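Local coordinates for 6-phosphogluconolactonase (Shewanella baltica, PDB 3NWP), which probably hydrolyses 6-phosphogluconolactone to 6-phosphogluconate, the second step of the oxidative pentose phosphate pathway, at residues Q188-L193 with D228-A233; W146-A151 with A213-A218; Y67-D72 with E121-F126; S40-G45 with R128-V133; W75-A80 with G104-F109. All coordinates share one frame; numbering follows the deposited sequence.

Interaction 1: residues Q188-L193 with D228-A233; sequences QIYLHL and DVFWSA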
# COMPACT_ATOMS: atom_id res chain seq x y z
N GLN A 188 5.20 5.12 9.05
CA GLN A 188 5.82 3.81 8.92
C GLN A 188 5.32 3.16 7.63
O GLN A 188 4.10 3.15 7.39
CB GLN A 188 5.47 2.93 10.08
CG GLN A 188 5.93 1.46 9.92
CD GLN A 188 7.40 1.28 10.23
OE1 GLN A 188 7.84 1.60 11.37
NE2 GLN A 188 8.20 0.84 9.26
N ILE A 189 6.26 2.65 6.82
CA ILE A 189 5.92 1.84 5.67
C ILE A 189 6.47 0.44 5.87
O ILE A 189 7.59 0.24 6.38
CB ILE A 189 6.58 2.48 4.40
CG1 ILE A 189 5.98 3.85 4.14
CG2 ILE A 189 6.45 1.53 3.21
CD1 ILE A 189 6.71 4.66 3.06
N TYR A 190 5.67 -0.56 5.47
CA TYR A 190 6.08 -1.97 5.40
C TYR A 190 6.06 -2.42 3.97
O TYR A 190 5.13 -2.04 3.25
CB TYR A 190 5.13 -2.84 6.21
CG TYR A 190 5.21 -2.58 7.68
CD1 TYR A 190 6.25 -3.07 8.42
CD2 TYR A 190 4.24 -1.84 8.35
CE1 TYR A 190 6.38 -2.76 9.77
CE2 TYR A 190 4.31 -1.59 9.71
CZ TYR A 190 5.39 -2.07 10.42
OH TYR A 190 5.51 -1.78 11.78
N LEU A 191 7.10 -3.09 3.51
CA LEU A 191 7.09 -3.72 2.21
C LEU A 191 7.03 -5.24 2.43
O LEU A 191 7.97 -5.80 3.01
CB LEU A 191 8.34 -3.36 1.43
CG LEU A 191 8.46 -3.96 0.05
CD1 LEU A 191 7.26 -3.55 -0.87
CD2 LEU A 191 9.79 -3.56 -0.60
N HIS A 192 5.96 -5.90 1.99
CA HIS A 192 5.65 -7.29 2.25
C HIS A 192 5.96 -8.04 0.98
O HIS A 192 5.25 -7.90 -0.04
CB HIS A 192 4.21 -7.38 2.65
CG HIS A 192 3.72 -8.76 2.94
ND1 HIS A 192 2.40 -9.00 3.27
CD2 HIS A 192 4.37 -9.94 3.05
CE1 HIS A 192 2.26 -10.29 3.49
NE2 HIS A 192 3.43 -10.89 3.38
N LEU A 193 6.99 -8.88 1.04
CA LEU A 193 7.44 -9.66 -0.09
C LEU A 193 7.48 -11.17 0.24
O LEU A 193 7.81 -11.56 1.36
CB LEU A 193 8.87 -9.27 -0.48
CG LEU A 193 9.17 -7.81 -0.73
CD1 LEU A 193 10.67 -7.62 -1.04
CD2 LEU A 193 8.30 -7.33 -1.91
N ASP A 228 10.31 -0.86 6.60
CA ASP A 228 10.76 -2.16 7.06
C ASP A 228 10.32 -3.20 5.99
O ASP A 228 9.11 -3.31 5.66
CB ASP A 228 10.14 -2.57 8.38
CG ASP A 228 10.64 -1.74 9.57
OD1 ASP A 228 10.90 -0.54 9.46
OD2 ASP A 228 10.72 -2.35 10.66
N VAL A 229 11.26 -3.96 5.45
CA VAL A 229 10.95 -4.99 4.46
C VAL A 229 10.82 -6.34 5.14
O VAL A 229 11.69 -6.76 5.92
CB VAL A 229 12.08 -5.07 3.42
CG1 VAL A 229 11.79 -6.18 2.37
CG2 VAL A 229 12.29 -3.66 2.76
N PHE A 230 9.66 -6.96 4.99
CA PHE A 230 9.34 -8.28 5.55
C PHE A 230 9.34 -9.32 4.45
O PHE A 230 8.61 -9.14 3.42
CB PHE A 230 7.96 -8.27 6.20
CG PHE A 230 7.92 -7.72 7.60
CD1 PHE A 230 8.35 -6.41 7.92
CD2 PHE A 230 7.45 -8.50 8.63
CE1 PHE A 230 8.32 -5.97 9.21
CE2 PHE A 230 7.43 -8.05 9.94
CZ PHE A 230 7.84 -6.80 10.25
N TRP A 231 10.11 -10.39 4.60
CA TRP A 231 10.23 -11.38 3.54
C TRP A 231 10.28 -12.79 4.08
O TRP A 231 10.84 -13.03 5.14
CB TRP A 231 11.49 -11.11 2.67
CG TRP A 231 11.73 -12.15 1.57
CD1 TRP A 231 11.20 -12.17 0.32
CD2 TRP A 231 12.56 -13.30 1.68
NE1 TRP A 231 11.61 -13.28 -0.35
CE2 TRP A 231 12.45 -14.00 0.46
CE3 TRP A 231 13.35 -13.83 2.70
CZ2 TRP A 231 13.15 -15.18 0.20
CZ3 TRP A 231 14.03 -15.01 2.47
CH2 TRP A 231 13.93 -15.67 1.20
N SER A 232 9.72 -13.74 3.32
CA SER A 232 9.93 -15.19 3.49
C SER A 232 9.99 -15.83 2.14
O SER A 232 9.36 -15.34 1.19
CB SER A 232 8.76 -15.80 4.27
OG SER A 232 9.05 -17.17 4.54
N ALA A 233 10.73 -16.94 2.02
CA ALA A 233 10.72 -17.73 0.79
C ALA A 233 9.35 -18.34 0.57
O ALA A 233 8.59 -18.56 1.54
CB ALA A 233 11.78 -18.83 0.85
OXT ALA A 233 9.02 -18.63 -0.59
O HOH W 1 9.67 -0.05 12.60
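I189 and D228 open the pairing of two parallel strands. D228 N donates a hydrogen bond to I189 O at 2.9 Å. The bonding then passes back and forth: L191 N to D228 O, F230 N to L191 O at 2.8 Å, and L193 N to F230 O. The last of these is nearly straight, with an angle of 173° at the hydrogen. The closing bond, from S232 N to L193 O, is weak.

On one face of the sheet Y190 and F230 lie side by side and point the same way. Their ring planes stand 82° apart, and Y190 CD1 meets F230 CE1 at 3.6 Å. D228 CB also rests against the Y190 ring. On the other face L193 CD1 touches V229 CG1 at 3.9 Å, and L193 CB meets W231 CD1 at 3.8 Å, at the edge of the indole.

Q188 ties the start of the pairing together. Its chain is bent at chi2 (79°), which brings the amide back over the strand end. There Q188 NE2 donates to I189 O at 3.0 Å and, weakly, to D228 OD1. I189 O therefore accepts from both Q188 NE2 and D228 N. One water donates to Q188 OE1 and to D228 OD2, joining amide and carboxylate a second time.

Further out, Q28 of helix 14-36 bonds to Y190 OH and Q188 OE1. Strand 8-11 lies beyond 227-232, and the F11 ring meets F230. Parallel strands with a helix against one face fit the Rossmann-like alpha/beta fold of this family.

Interaction 2: residues W146-A151 with A213-A218; sequences WFPCSA and AMPIRA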
# COMPACT_ATOMS: atom_id res chain seq x y z
N TRP A 146 2.34 2.79 -9.50
CA TRP A 146 3.46 3.54 -10.06
C TRP A 146 4.21 2.61 -10.97
O TRP A 146 5.05 1.83 -10.54
CB TRP A 146 4.43 4.07 -8.97
CG TRP A 146 3.86 4.84 -7.82
CD1 TRP A 146 2.58 5.37 -7.66
CD2 TRP A 146 4.55 5.10 -6.60
NE1 TRP A 146 2.47 5.95 -6.42
CE2 TRP A 146 3.65 5.76 -5.73
CE3 TRP A 146 5.83 4.79 -6.13
CZ2 TRP A 146 4.02 6.15 -4.45
CZ3 TRP A 146 6.18 5.19 -4.84
CH2 TRP A 146 5.27 5.83 -4.02
N PHE A 147 3.84 2.61 -12.24
CA PHE A 147 4.35 1.64 -13.17
C PHE A 147 5.39 2.28 -14.09
O PHE A 147 5.12 3.37 -14.65
CB PHE A 147 3.23 1.10 -14.05
CG PHE A 147 2.42 0.01 -13.42
CD1 PHE A 147 2.82 -1.30 -13.52
CD2 PHE A 147 1.24 0.31 -12.74
CE1 PHE A 147 2.06 -2.31 -12.96
CE2 PHE A 147 0.52 -0.69 -12.15
CZ PHE A 147 0.92 -2.01 -12.27
N PRO A 148 6.49 1.61 -14.31
CA PRO A 148 7.51 2.16 -15.20
C PRO A 148 7.07 2.17 -16.69
O PRO A 148 7.60 2.92 -17.47
CB PRO A 148 8.71 1.26 -14.96
CG PRO A 148 8.20 -0.01 -14.43
CD PRO A 148 6.91 0.32 -13.71
N CYS A 149 6.05 1.40 -17.00
CA CYS A 149 5.52 1.35 -18.36
C CYS A 149 4.40 2.37 -18.60
O CYS A 149 3.75 2.30 -19.64
CB CYS A 149 4.99 -0.06 -18.60
SG CYS A 149 3.63 -0.51 -17.48
N SER A 150 4.14 3.29 -17.65
CA SER A 150 3.02 4.23 -17.78
C SER A 150 3.50 5.66 -18.06
O SER A 150 4.51 6.14 -17.50
CB SER A 150 2.11 4.21 -16.55
OG SER A 150 2.77 4.76 -15.42
N ALA A 151 2.71 6.37 -18.88
CA ALA A 151 2.99 7.77 -19.15
C ALA A 151 2.86 8.69 -17.95
O ALA A 151 3.44 9.79 -17.94
CB ALA A 151 2.09 8.26 -20.32
N ALA A 213 13.02 3.44 -13.63
CA ALA A 213 13.14 2.04 -14.02
C ALA A 213 12.38 1.11 -13.03
O ALA A 213 11.72 0.15 -13.46
CB ALA A 213 14.64 1.64 -14.07
N MSE A 214 12.50 1.39 -11.75
CA MSE A 214 11.85 0.57 -10.68
C MSE A 214 11.28 1.51 -9.61
O MSE A 214 11.99 1.93 -8.69
CB MSE A 214 12.86 -0.40 -10.06
CG MSE A 214 13.37 -1.48 -11.02
SE MSE A 214 14.54 -2.75 -10.28
CE MSE A 214 13.29 -3.71 -9.46
N PRO A 215 9.98 1.85 -9.73
CA PRO A 215 9.43 2.90 -8.86
C PRO A 215 9.41 2.61 -7.32
O PRO A 215 9.38 3.55 -6.54
CB PRO A 215 8.03 3.10 -9.43
CG PRO A 215 8.22 2.82 -10.93
CD PRO A 215 9.13 1.61 -10.91
N ILE A 216 9.50 1.34 -6.94
CA ILE A 216 9.71 0.97 -5.55
C ILE A 216 10.92 1.73 -4.95
O ILE A 216 10.97 2.02 -3.77
CB ILE A 216 9.80 -0.55 -5.38
CG1 ILE A 216 9.87 -0.94 -3.90
CG2 ILE A 216 11.10 -1.11 -6.04
CD1 ILE A 216 8.61 -0.54 -3.05
N ARG A 217 11.92 2.05 -5.80
CA ARG A 217 13.03 2.82 -5.31
C ARG A 217 12.70 4.16 -4.71
O ARG A 217 13.45 4.67 -3.89
CB ARG A 217 14.08 3.00 -6.45
CG ARG A 217 14.70 1.68 -6.91
CD ARG A 217 15.42 1.81 -8.25
NE ARG A 217 16.19 0.63 -8.57
CZ ARG A 217 16.62 0.31 -9.80
NH1 ARG A 217 16.26 1.07 -10.84
NH2 ARG A 217 17.38 -0.77 -10.00
N ALA A 218 11.58 4.77 -5.13
CA ALA A 218 11.18 6.04 -4.53
C ALA A 218 10.89 5.92 -3.04
O ALA A 218 11.11 6.86 -2.28
CB ALA A 218 9.97 6.65 -5.27
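Two proline-bearing loop segments meet here, each with a type I beta turn. One turn runs from F147 to S150, the other from M214 to R217, just ahead of helix 217-220. No hydrogen bond crosses between them. P215 is the centre of the contact. Its ring packs against both the backbone of W146 and the ring of P148. P215 CG comes to 3.3 Å from W146 O, and P215 CB to 3.8 Å from W146 CB. The carbonyl oxygen of W146 is buried here against carbon and has no polar partner in the model.

The two proline rings cross at about a right angle, with P148 CD and P215 CD 3.8 Å apart. P148 CB also reaches A213 O at 3.5 Å, so this proline touches the chain on both sides of M214.

W146 has its CG beside the backbone N (chi1 -51°). From there the indole runs along the second segment. Its six-membered ring meets P215 O at the edge, in plane, with CE3 3.8 Å away. That oxygen also accepts from A218 N, near the start of helix 217-220. W146 CZ3 lies 4.1 Å from A218 CB.

The rest of the indole is enclosed by L153, A156 and L157 of helix 153-158 and by K180 and I183 of helix 180-184. W146 NE1 bonds to L178 O at the end of strand 175-178. The indole thus joins two helices, a strand end and the start of helix 217-220.

Interaction 3: residues Y67-D72 with E121-F126; sequences YITLAD and ESLSNF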
# COMPACT_ATOMS: atom_id res chain seq x y z
N TYR A 67 -9.12 4.53 10.23
CA TYR A 67 -9.53 4.79 8.87
C TYR A 67 -8.65 4.00 7.93
O TYR A 67 -7.42 4.00 8.10
CB TYR A 67 -9.39 6.28 8.54
CG TYR A 67 -10.37 7.17 9.22
CD1 TYR A 67 -10.21 7.54 10.53
CD2 TYR A 67 -11.39 7.77 8.47
CE1 TYR A 67 -11.12 8.42 11.15
CE2 TYR A 67 -12.29 8.65 9.08
CZ TYR A 67 -12.14 8.95 10.42
OH TYR A 67 -13.00 9.81 11.06
N ILE A 68 -9.24 3.29 6.97
CA ILE A 68 -8.48 2.44 6.08
C ILE A 68 -8.76 2.76 4.63
O ILE A 68 -9.89 3.05 4.25
CB ILE A 68 -8.83 0.96 6.29
CG1 ILE A 68 -8.68 0.56 7.77
CG2 ILE A 68 -7.93 0.10 5.38
CD1 ILE A 68 -9.06 -0.92 8.07
N THR A 69 -7.71 2.85 3.81
CA THR A 69 -7.88 3.00 2.38
C THR A 69 -6.85 2.15 1.63
O THR A 69 -6.09 1.39 2.24
CB THR A 69 -7.89 4.48 1.95
OG1 THR A 69 -8.42 4.58 0.60
CG2 THR A 69 -6.51 5.16 2.02
N LEU A 70 -6.84 2.26 0.31
CA LEU A 70 -6.04 1.48 -0.60
C LEU A 70 -4.87 2.28 -1.16
O LEU A 70 -4.99 3.49 -1.43
CB LEU A 70 -6.91 1.04 -1.80
CG LEU A 70 -8.19 0.27 -1.45
CD1 LEU A 70 -9.06 0.03 -2.69
CD2 LEU A 70 -7.83 -1.06 -0.77
N ALA A 71 -3.75 1.60 -1.36
CA ALA A 71 -2.62 2.21 -2.04
C ALA A 71 -2.93 2.54 -3.50
O ALA A 71 -2.36 3.48 -4.06
CB ALA A 71 -1.34 1.32 -1.94
N ASP A 72 -3.79 1.71 -4.08
CA ASP A 72 -4.17 1.80 -5.50
C ASP A 72 -5.38 0.95 -5.76
O ASP A 72 -5.79 0.12 -4.93
CB ASP A 72 -3.01 1.42 -6.43
CG ASP A 72 -2.67 -0.06 -6.43
OD1 ASP A 72 -2.72 -0.67 -5.36
OD2 ASP A 72 -2.32 -0.61 -7.47
N GLU A 121 -10.65 13.97 -2.98
CA GLU A 121 -11.47 14.71 -1.99
C GLU A 121 -12.10 13.79 -0.95
O GLU A 121 -12.40 14.20 0.18
CB GLU A 121 -12.57 15.50 -2.70
CG GLU A 121 -13.55 16.22 -1.76
N SER A 122 -12.34 12.55 -1.32
CA SER A 122 -12.98 11.64 -0.38
C SER A 122 -12.07 11.22 0.75
O SER A 122 -12.56 10.69 1.73
CB SER A 122 -13.48 10.36 -1.04
OG SER A 122 -12.37 9.56 -1.37
N LEU A 123 -10.77 11.38 0.54
CA LEU A 123 -9.76 11.09 1.55
C LEU A 123 -9.27 12.31 2.34
O LEU A 123 -8.48 12.15 3.29
CB LEU A 123 -8.52 10.50 0.89
CG LEU A 123 -8.74 9.17 0.16
CD1 LEU A 123 -7.39 8.78 -0.51
CD2 LEU A 123 -9.26 8.02 1.03
N SER A 124 -9.68 13.51 1.93
CA SER A 124 -9.14 14.76 2.51
C SER A 124 -9.28 14.78 4.03
O SER A 124 -8.45 15.40 4.70
CB SER A 124 -9.79 16.01 1.89
OG SER A 124 -9.31 16.20 0.58
N ASN A 125 -10.32 14.09 4.52
CA ASN A 125 -10.59 13.77 5.92
C ASN A 125 -9.81 12.66 6.67
O ASN A 125 -9.95 12.53 7.88
CB ASN A 125 -12.05 13.35 6.03
N PHE A 126 -9.05 11.80 5.98
CA PHE A 126 -8.27 10.77 6.68
C PHE A 126 -7.20 11.45 7.48
O PHE A 126 -6.62 12.42 6.98
CB PHE A 126 -7.52 9.84 5.70
CG PHE A 126 -8.27 8.65 5.27
CD1 PHE A 126 -9.61 8.75 4.95
CD2 PHE A 126 -7.71 7.40 5.35
CE1 PHE A 126 -10.31 7.63 4.56
CE2 PHE A 126 -8.41 6.29 4.95
CZ PHE A 126 -9.70 6.40 4.60
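F126, Y67 and T69 carry this contact, where the turn after helix 112-122 packs on strand 66-74 of the alpha/beta sheet. L123 to F126 form a type I beta turn, closed by the bond from F126 N to L123 O at 2.8 Å. The F126 ring stands with its edge toward the strand backbone at I68.

Y67 approaches one face of that ring. Its CB sits 3.8 Å from the ring centroid and 16° off the normal, a CH-pi contact. The Y67 ring turns its own edge to the same phenyl ring, in an edge-to-face pair with planes 60° apart and centroids 5.4 Å apart. L123 CD2 lies over the opposite face, towards the rim. The phenylalanine is therefore held between a strand residue and a residue of its own turn.

T69 meets the far end of the ring, with CB 3.5 Å from F126 CE2. Its hydroxyl is anti to the backbone N (chi1 -165°). This places OG1 3.6 Å from L123 CD2, while its hydrogen-bond partner is R103 O. At the ring edge, near its plane, F126 CZ comes to 3.4 Å from I68 O.

Interaction 4: residues S40-G45 with R128-V133; sequences SLVVSG and RPFDVV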
# COMPACT_ATOMS: atom_id res chain seq x y z
N SER A 40 -4.81 5.97 10.81
CA SER A 40 -5.02 5.66 9.40
C SER A 40 -4.04 4.60 8.92
O SER A 40 -2.86 4.56 9.29
CB SER A 40 -4.94 6.90 8.52
OG SER A 40 -3.71 7.55 8.66
N LEU A 41 -4.60 3.68 8.13
CA LEU A 41 -3.92 2.54 7.52
C LEU A 41 -4.16 2.52 6.01
O LEU A 41 -5.31 2.64 5.55
CB LEU A 41 -4.50 1.29 8.11
CG LEU A 41 -4.06 -0.04 7.53
CD1 LEU A 41 -2.56 -0.31 7.75
CD2 LEU A 41 -4.94 -1.26 8.07
N VAL A 42 -3.09 2.36 5.23
CA VAL A 42 -3.18 2.16 3.79
C VAL A 42 -2.71 0.76 3.54
O VAL A 42 -1.66 0.32 4.02
CB VAL A 42 -2.28 3.13 3.04
CG1 VAL A 42 -2.27 2.82 1.52
CG2 VAL A 42 -2.71 4.64 3.35
N VAL A 43 -3.49 -0.02 2.81
CA VAL A 43 -3.11 -1.35 2.42
C VAL A 43 -3.06 -1.53 0.89
O VAL A 43 -3.76 -0.81 0.15
CB VAL A 43 -4.00 -2.43 3.01
CG1 VAL A 43 -3.90 -2.37 4.59
CG2 VAL A 43 -5.52 -2.28 2.58
N SER A 44 -2.30 -2.54 0.45
CA SER A 44 -2.19 -2.91 -0.93
C SER A 44 -2.89 -4.23 -1.22
O SER A 44 -3.19 -5.01 -0.31
CB SER A 44 -0.71 -2.96 -1.34
OG SER A 44 -0.07 -1.71 -1.15
N GLY A 45 -3.16 -4.46 -2.50
CA GLY A 45 -3.92 -5.62 -2.97
C GLY A 45 -3.09 -6.79 -3.41
O GLY A 45 -1.94 -6.98 -2.99
N ARG A 128 -3.72 12.30 8.43
CA ARG A 128 -2.45 12.34 7.74
C ARG A 128 -1.47 13.14 8.61
O ARG A 128 -1.87 14.11 9.25
CB ARG A 128 -2.62 12.94 6.33
CG ARG A 128 -3.49 12.06 5.40
CD ARG A 128 -3.61 12.59 4.00
NE ARG A 128 -4.53 13.72 3.96
CZ ARG A 128 -4.18 14.99 3.78
NH1 ARG A 128 -2.91 15.32 3.56
NH2 ARG A 128 -5.11 15.94 3.78
N PRO A 129 -0.22 12.72 8.72
CA PRO A 129 0.35 11.59 7.99
C PRO A 129 -0.30 10.25 8.27
O PRO A 129 -0.78 10.00 9.37
CB PRO A 129 1.80 11.54 8.43
CG PRO A 129 1.86 12.33 9.61
CD PRO A 129 0.81 13.34 9.58
N PHE A 130 -0.28 9.36 7.28
CA PHE A 130 -0.77 8.03 7.47
C PHE A 130 0.04 7.34 8.55
O PHE A 130 1.27 7.41 8.54
CB PHE A 130 -0.72 7.20 6.20
CG PHE A 130 -1.51 7.73 5.03
CD1 PHE A 130 -2.87 7.93 5.12
CD2 PHE A 130 -0.90 7.90 3.83
CE1 PHE A 130 -3.59 8.41 4.01
CE2 PHE A 130 -1.63 8.36 2.71
CZ PHE A 130 -2.96 8.59 2.83
N ASP A 131 -0.61 6.62 9.46
CA ASP A 131 0.16 5.97 10.52
C ASP A 131 0.93 4.75 10.04
O ASP A 131 2.10 4.54 10.41
CB ASP A 131 -0.74 5.60 11.67
CG ASP A 131 -1.34 6.85 12.31
OD1 ASP A 131 -0.55 7.71 12.80
OD2 ASP A 131 -2.57 7.07 12.20
N VAL A 132 0.29 3.94 9.20
CA VAL A 132 0.91 2.72 8.67
C VAL A 132 0.52 2.56 7.19
O VAL A 132 -0.67 2.70 6.84
CB VAL A 132 0.44 1.48 9.42
CG1 VAL A 132 1.06 0.22 8.78
CG2 VAL A 132 0.84 1.53 10.90
N VAL A 133 1.50 2.34 6.34
CA VAL A 133 1.29 2.02 4.92
C VAL A 133 1.90 0.68 4.65
O VAL A 133 3.08 0.44 4.95
CB VAL A 133 1.97 3.07 4.04
CG1 VAL A 133 1.90 2.70 2.53
CG2 VAL A 133 1.36 4.45 4.27
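V42 and F130 form the apolar centre. V42 CG2 stands almost over the middle of the phenyl ring, 3.6 Å from its centroid and 7° off the normal. This is a close CH-pi contact. The methyl is beside the backbone N of V42 and anti to its carbonyl carbon, while CG1 takes the position anti to N (chi1 174°). V133 CG2 packs on V42 CB at 4.1 Å on the same face of the sheet. On the other face L41 and V132 lie side by side, with L41 CD1 3.8 Å from V132 CG1.

Between these faces the backbones pair in parallel. V42 N donates to V132 O at 2.9 Å, and V132 N to S40 O at 3.2 Å. Both donors lie in the plane of the carbonyl they meet.

The polar edge is at S40. D131 OD2 accepts from S40 N at 2.9 Å on its anti lone pair, the one turned away from OD1. S40 OG lies at the edge of the F130 ring, in its plane. It takes a weak bond from D131 N and bonds to P127 O. The other carboxylate oxygen, D131 OD1, forms salt bridges with R36 and R187.

D131 thus replaces a backbone carbonyl as the acceptor for S40 N. The carboxylate is buried but gripped at both oxygens, and its two arginines would be expected to favour the charged form.

Interaction 5: residues W75-A80 with G104-F109; sequences WVEADA and GLKNMF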
# COMPACT_ATOMS: atom_id res chain seq x y z
N TRP A 75 -9.55 0.24 -12.08
CA TRP A 75 -10.82 0.93 -12.39
C TRP A 75 -11.83 -0.08 -12.99
O TRP A 75 -12.07 -0.15 -14.25
CB TRP A 75 -10.59 2.17 -13.28
CG TRP A 75 -11.64 3.15 -13.08
CD1 TRP A 75 -12.76 3.39 -13.88
CD2 TRP A 75 -11.75 4.04 -11.99
NE1 TRP A 75 -13.53 4.37 -13.32
CE2 TRP A 75 -12.94 4.80 -12.15
CE3 TRP A 75 -10.97 4.26 -10.85
CZ2 TRP A 75 -13.35 5.74 -11.24
CZ3 TRP A 75 -11.37 5.20 -9.94
CH2 TRP A 75 -12.57 5.94 -10.13
N VAL A 76 -12.39 -0.89 -12.08
CA VAL A 76 -13.32 -1.95 -12.37
C VAL A 76 -14.33 -1.90 -11.23
O VAL A 76 -14.08 -1.24 -10.20
CB VAL A 76 -12.65 -3.33 -12.41
CG1 VAL A 76 -11.56 -3.46 -13.56
CG2 VAL A 76 -12.05 -3.69 -11.03
N GLU A 77 -15.50 -2.54 -11.39
CA GLU A 77 -16.48 -2.52 -10.32
C GLU A 77 -15.90 -3.09 -9.04
O GLU A 77 -15.09 -4.01 -9.07
CB GLU A 77 -17.73 -3.33 -10.70
CG GLU A 77 -18.51 -2.79 -11.90
CD GLU A 77 -19.13 -1.47 -11.60
OE1 GLU A 77 -19.93 -1.42 -10.64
OE2 GLU A 77 -18.82 -0.49 -12.32
N ALA A 78 -16.40 -2.60 -7.91
CA ALA A 78 -15.84 -2.95 -6.61
C ALA A 78 -16.15 -4.38 -6.18
O ALA A 78 -15.56 -4.87 -5.21
CB ALA A 78 -16.30 -1.94 -5.54
N ASP A 79 -17.05 -5.07 -6.90
CA ASP A 79 -17.29 -6.49 -6.73
C ASP A 79 -16.66 -7.36 -7.82
O ASP A 79 -16.84 -8.56 -7.84
CB ASP A 79 -18.80 -6.76 -6.60
CG ASP A 79 -19.57 -6.42 -7.86
OD1 ASP A 79 -19.00 -5.90 -8.85
OD2 ASP A 79 -20.80 -6.67 -7.84
N ALA A 80 -15.83 -6.77 -8.69
CA ALA A 80 -15.19 -7.56 -9.73
C ALA A 80 -13.96 -8.31 -9.23
O ALA A 80 -13.37 -7.94 -8.21
CB ALA A 80 -14.81 -6.67 -10.94
N GLY A 104 -12.85 3.14 -0.18
CA GLY A 104 -12.16 2.72 -1.37
C GLY A 104 -11.87 3.92 -2.26
O GLY A 104 -12.12 5.08 -1.89
N LEU A 105 -11.33 3.61 -3.42
CA LEU A 105 -10.98 4.62 -4.43
C LEU A 105 -11.93 4.61 -5.62
O LEU A 105 -12.06 5.65 -6.28
CB LEU A 105 -9.56 4.44 -4.90
CG LEU A 105 -8.48 4.47 -3.81
CD1 LEU A 105 -7.07 4.20 -4.33
CD2 LEU A 105 -8.45 5.80 -3.13
N LYS A 106 -12.48 3.46 -6.01
CA LYS A 106 -13.41 3.42 -7.16
C LYS A 106 -14.64 4.25 -6.87
O LYS A 106 -15.20 4.22 -5.75
CB LYS A 106 -13.83 1.97 -7.46
CG LYS A 106 -14.72 1.79 -8.68
CD LYS A 106 -13.98 2.11 -9.96
CE LYS A 106 -14.77 1.77 -11.25
NZ LYS A 106 -16.01 2.57 -11.46
N ASN A 107 -15.10 4.99 -7.88
CA ASN A 107 -16.38 5.74 -7.81
C ASN A 107 -17.09 5.62 -9.15
O ASN A 107 -16.62 4.90 -10.04
CB ASN A 107 -16.16 7.20 -7.38
CG ASN A 107 -15.23 7.93 -8.31
OD1 ASN A 107 -15.37 7.86 -9.56
ND2 ASN A 107 -14.23 8.61 -7.71
N MSE A 108 -18.25 6.29 -9.27
CA MSE A 108 -19.10 6.08 -10.44
C MSE A 108 -18.56 6.60 -11.78
O MSE A 108 -19.08 6.21 -12.84
CB MSE A 108 -20.52 6.59 -10.18
CG MSE A 108 -21.32 5.66 -9.25
SE MSE A 108 -21.51 3.79 -9.90
CE MSE A 108 -22.44 4.14 -11.60
N PHE A 109 -17.52 7.43 -11.75
CA PHE A 109 -16.94 7.93 -12.99
C PHE A 109 -16.44 6.79 -13.86
O PHE A 109 -16.02 5.74 -13.34
CB PHE A 109 -15.88 9.00 -12.74
CG PHE A 109 -16.42 10.33 -12.33
CD1 PHE A 109 -16.88 11.23 -13.29
CD2 PHE A 109 -16.44 10.73 -11.02
CE1 PHE A 109 -17.36 12.48 -12.90
CE2 PHE A 109 -16.88 11.97 -10.63
CZ PHE A 109 -17.37 12.86 -11.58
O HOH W 2 -18.14 1.80 -9.88
O HOH W 3 -16.23 0.10 -13.77
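K106 lies across one face of the W75 indole, and the two side chains cross at about a right angle. K106 CE sits 3.5 Å from the centroid of the five-membered ring, only 9° off its normal, in a CH-pi contact. K106 CD covers the centre of the whole indole. The ammonium is further from the ring axis: NZ is 4.0 Å from the same centroid, an off-centre cation-pi contact. Bends at chi2 (67°) and chi4 (65°) fold the lysine over the ring. On its other side the chain touches backbone, with K106 CE 3.3 Å from V76 O.

The ring edge faces the following residues of 104-109. W75 NE1 donates to F109 O at 2.8 Å. The oxygen is close to the indole plane, but the N-H arrives from above the carbonyl plane. N107 OD1 also lies at the edge, 3.4 Å from W75 CZ2. It accepts from F109 N in an Asx turn, which holds the chain in a bend around the indole.

K106 NZ donates to N107 O at 2.8 Å. E77 OE2 is 4.2 Å from K106 NZ, beyond a salt bridge, and two waters link them. Each is hydrogen-bonded to both groups, one of its two bonds being weak.

This is a surface contact between the loop after strand 66-74 and the loop after strand 101-102. W75 also touches A112 of helix 112-122 and I176 of strand 175-178. N107 ND2 bonds to G115 O, fixing the second loop to the start of helix 112-122.

Interactions 1, 3 and 4 are buried, interaction 4 nearest the centre of the chain. Interactions 1 and 4 both pair parallel strands of one sheet, and they are adjacent: Y190 N bonds to V133 O and V133 N to Q188 O. Interaction 3 reaches the same sheet one strand further on, where Y67 O accepts from L41 N. It adds aromatic packing on a strand instead of backbone pairing. Interaction 5 is nested within its loop and touches it through L105. That surface contact uses a lysine, an indole and waters. Interaction 2 is also buried but lies between loops, without hydrogen bonds across it. It meets interaction 1 where I216 CD1 packs on L191 CD1.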